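Local coordinates for xylulose kinase (Escherichia coli, PDB 2NLX), which phosphorylates D-xylulose to D-xylulose 5-phosphate at the expense of ATP and works as a homodimer, at residues A236-V241 with F277-P282. Numbering follows the deposited sequence.
Sequences AGAVGV and FCHALP
Ala238 and Val239, neighbours on the last turns of helix 233-241, meet the chain just beyond strand 275-278, where His279, Ala280 and Leu281 present their side chains. No hydrogen bond joins 236-241 to 277-282; the contact is small, buried and made by carbon atoms. Ala238 comes first along the helix, its methyl CB lying 4.1 Å from CE1 of His279 and approaching the imidazole obliquely. The same methyl also touches Phe260 of strand 257-262, whose ring meets that of His279 with the two planes steeply inclined.

Val239 then makes the more extensive contact, and a single methyl does the touching. With CG1 anti to the backbone N (chi1 172°), CG2 is the branch set opposite the carbonyl carbon, and it projects into the group formed by the three residues of 279-281. Val239 CG2 lies 3.9 Å from His279 CE1. Leu281 CG is 4.1 Å from the same CG2 of Val239, and Ala280 CB a little farther. CE1, the carbon between the two ring nitrogens, is the atom of His279 that meets both helix side chains. Leu281 in turn leans over one face of the imidazole, with CG 4.3 Å above the ring plane and displaced toward its rim. His279 NE2 is hydrogen-bonded to the carbonyl oxygen of Met243, in the connection that follows the helix, which ties the ring to this linking chain and probably limits its rotation.

Helix 233-241 begins at the presumed proton acceptor, Asp233, and the side chain of Ala238 is about 10 Å from that of Asp233. The contact packs the C-terminal part of helix 233-241 against the chain that follows strand 275-278, an outermost strand of the seven-stranded sheet, consistent with a junction between the two actin-like ATPase domains of an FGGY carbohydrate kinase.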
ATOM      1  N   ALA A 236      27.718 -14.890  22.156  1.00 11.50           N
ATOM      2  CA  ALA A 236      27.292 -15.643  23.333  1.00 12.21           C
ATOM      3  C   ALA A 236      26.115 -16.524  22.961  1.00 19.58           C
ATOM      4  O   ALA A 236      26.143 -17.745  23.178  1.00 22.29           O
ATOM      5  CB  ALA A 236      26.891 -14.698  24.445  1.00 10.34           C
ATOM      6  N   GLY A 237      25.078 -15.893  22.405  1.00 16.80           N
ATOM      7  CA  GLY A 237      23.899 -16.624  21.983  1.00 19.01           C
ATOM      8  C   GLY A 237      24.287 -17.812  21.118  1.00 22.45           C
ATOM      9  O   GLY A 237      23.748 -18.901  21.268  1.00 30.79           O
ATOM     10  N   ALA A 238      25.234 -17.609  20.213  1.00 15.94           N
ATOM     11  CA  ALA A 238      25.686 -18.688  19.351  1.00 13.00           C
ATOM     12  C   ALA A 238      26.324 -19.831  20.154  1.00 22.79           C
ATOM     13  O   ALA A 238      26.118 -21.006  19.851  1.00 29.99           O
ATOM     14  CB  ALA A 238      26.674 -18.146  18.320  1.00 14.61           C
ATOM     15  N   VAL A 239      27.111 -19.499  21.175  1.00 30.04           N
ATOM     16  CA  VAL A 239      27.741 -20.546  21.982  1.00 19.64           C
ATOM     17  C   VAL A 239      26.654 -21.380  22.651  1.00 21.79           C
ATOM     18  O   VAL A 239      26.751 -22.602  22.711  1.00 19.28           O
ATOM     19  CB  VAL A 239      28.673 -19.952  23.070  1.00 16.95           C
ATOM     20  CG1 VAL A 239      29.154 -21.057  24.009  1.00 27.80           C
ATOM     21  CG2 VAL A 239      29.864 -19.280  22.416  1.00  6.18           C
ATOM     22  N   GLY A 240      25.616 -20.708  23.139  1.00 23.60           N
ATOM     23  CA  GLY A 240      24.518 -21.400  23.791  1.00 26.85           C
ATOM     24  C   GLY A 240      23.879 -22.447  22.899  1.00 25.76           C
ATOM     25  O   GLY A 240      23.609 -23.577  23.327  1.00 33.89           O
ATOM     26  N   VAL A 241      23.654 -22.067  21.646  1.00 32.00           N
ATOM     27  CA  VAL A 241      23.037 -22.945  20.658  1.00 31.72           C
ATOM     28  C   VAL A 241      24.015 -24.003  20.171  1.00 28.30           C
ATOM     29  O   VAL A 241      23.611 -25.003  19.583  1.00 38.71           O
ATOM     30  CB  VAL A 241      22.486 -22.113  19.464  1.00 21.56           C
ATOM     31  CG1 VAL A 241      22.040 -23.020  18.321  1.00 47.61           C
ATOM     32  CG2 VAL A 241      21.306 -21.279  19.942  1.00 39.75           C
ATOM     33  N   PHE A 277      33.599 -10.682  13.050  1.00 28.32           N
ATOM     34  CA  PHE A 277      34.064 -10.432  14.404  1.00 23.00           C
ATOM     35  C   PHE A 277      34.736 -11.674  14.978  1.00 28.46           C
ATOM     36  O   PHE A 277      34.591 -12.778  14.446  1.00 21.35           O
ATOM     37  CB  PHE A 277      32.875 -10.093  15.310  1.00 21.14           C
ATOM     38  CG  PHE A 277      32.210  -8.795  15.001  1.00 16.65           C
ATOM     39  CD1 PHE A 277      30.823  -8.735  14.853  1.00 21.84           C
ATOM     40  CD2 PHE A 277      32.952  -7.624  14.888  1.00 14.79           C
ATOM     41  CE1 PHE A 277      30.174  -7.518  14.595  1.00 15.22           C
ATOM     42  CE2 PHE A 277      32.320  -6.401  14.630  1.00 27.37           C
ATOM     43  CZ  PHE A 277      30.921  -6.348  14.481  1.00 12.48           C
ATOM     44  N   CYS A 278      35.481 -11.491  16.053  1.00 23.33           N
ATOM     45  CA  CYS A 278      36.022 -12.614  16.777  1.00 20.65           C
ATOM     46  C   CYS A 278      34.872 -13.342  17.451  1.00 25.16           C
ATOM     47  O   CYS A 278      33.952 -12.720  17.950  1.00 20.90           O
ATOM     48  CB  CYS A 278      37.038 -12.124  17.803  1.00 14.34           C
ATOM     49  SG  CYS A 278      38.616 -11.575  17.166  1.00 20.48           S
ATOM     50  N   HIS A 279      34.920 -14.664  17.461  1.00 19.55           N
ATOM     51  CA  HIS A 279      33.985 -15.446  18.261  1.00 16.52           C
ATOM     52  C   HIS A 279      34.256 -15.294  19.749  1.00 22.59           C
ATOM     53  O   HIS A 279      35.251 -14.716  20.147  1.00 25.92           O
ATOM     54  CB  HIS A 279      34.020 -16.915  17.855  1.00 20.98           C
ATOM     55  CG  HIS A 279      32.748 -17.657  18.120  1.00  4.97           C
ATOM     56  ND1 HIS A 279      31.664 -17.086  18.739  1.00 11.26           N
ATOM     57  CD2 HIS A 279      32.405 -18.938  17.875  1.00 12.26           C
ATOM     58  CE1 HIS A 279      30.701 -17.978  18.848  1.00  4.76           C
ATOM     59  NE2 HIS A 279      31.125 -19.110  18.329  1.00  3.24           N
ATOM     60  N   ALA A 280      33.353 -15.808  20.565  1.00 17.60           N
ATOM     61  CA  ALA A 280      33.540 -15.805  22.003  1.00 21.04           C
ATOM     62  C   ALA A 280      34.242 -17.073  22.431  1.00 21.41           C
ATOM     63  O   ALA A 280      34.149 -17.504  23.561  1.00  6.64           O
ATOM     64  CB  ALA A 280      32.228 -15.663  22.697  1.00 11.62           C
ATOM     65  N   LEU A 281      34.950 -17.664  21.487  1.00 21.10           N
ATOM     66  CA  LEU A 281      35.694 -18.866  21.732  1.00 21.18           C
ATOM     67  C   LEU A 281      37.108 -18.681  21.240  1.00 20.94           C
ATOM     68  O   LEU A 281      37.358 -17.871  20.374  1.00 15.87           O
ATOM     69  CB  LEU A 281      35.017 -20.041  21.049  1.00 26.81           C
ATOM     70  CG  LEU A 281      33.694 -20.491  21.660  1.00 30.44           C
ATOM     71  CD1 LEU A 281      33.047 -21.530  20.812  1.00 34.20           C
ATOM     72  CD2 LEU A 281      33.858 -20.999  23.069  1.00 30.38           C
ATOM     73  N   PRO A 282      38.033 -19.423  21.826  1.00 18.31           N
ATOM     74  CA  PRO A 282      39.422 -19.417  21.386  1.00 19.23           C
ATOM     75  C   PRO A 282      39.598 -19.876  19.957  1.00 19.20           C
ATOM     76  O   PRO A 282      39.142 -20.943  19.593  1.00  8.95           O
ATOM     77  CB  PRO A 282      40.079 -20.403  22.334  1.00  9.23           C
ATOM     78  CG  PRO A 282      39.299 -20.369  23.478  1.00 13.90           C
ATOM     79  CD  PRO A 282      37.888 -20.143  23.090  1.00 19.88           C
TER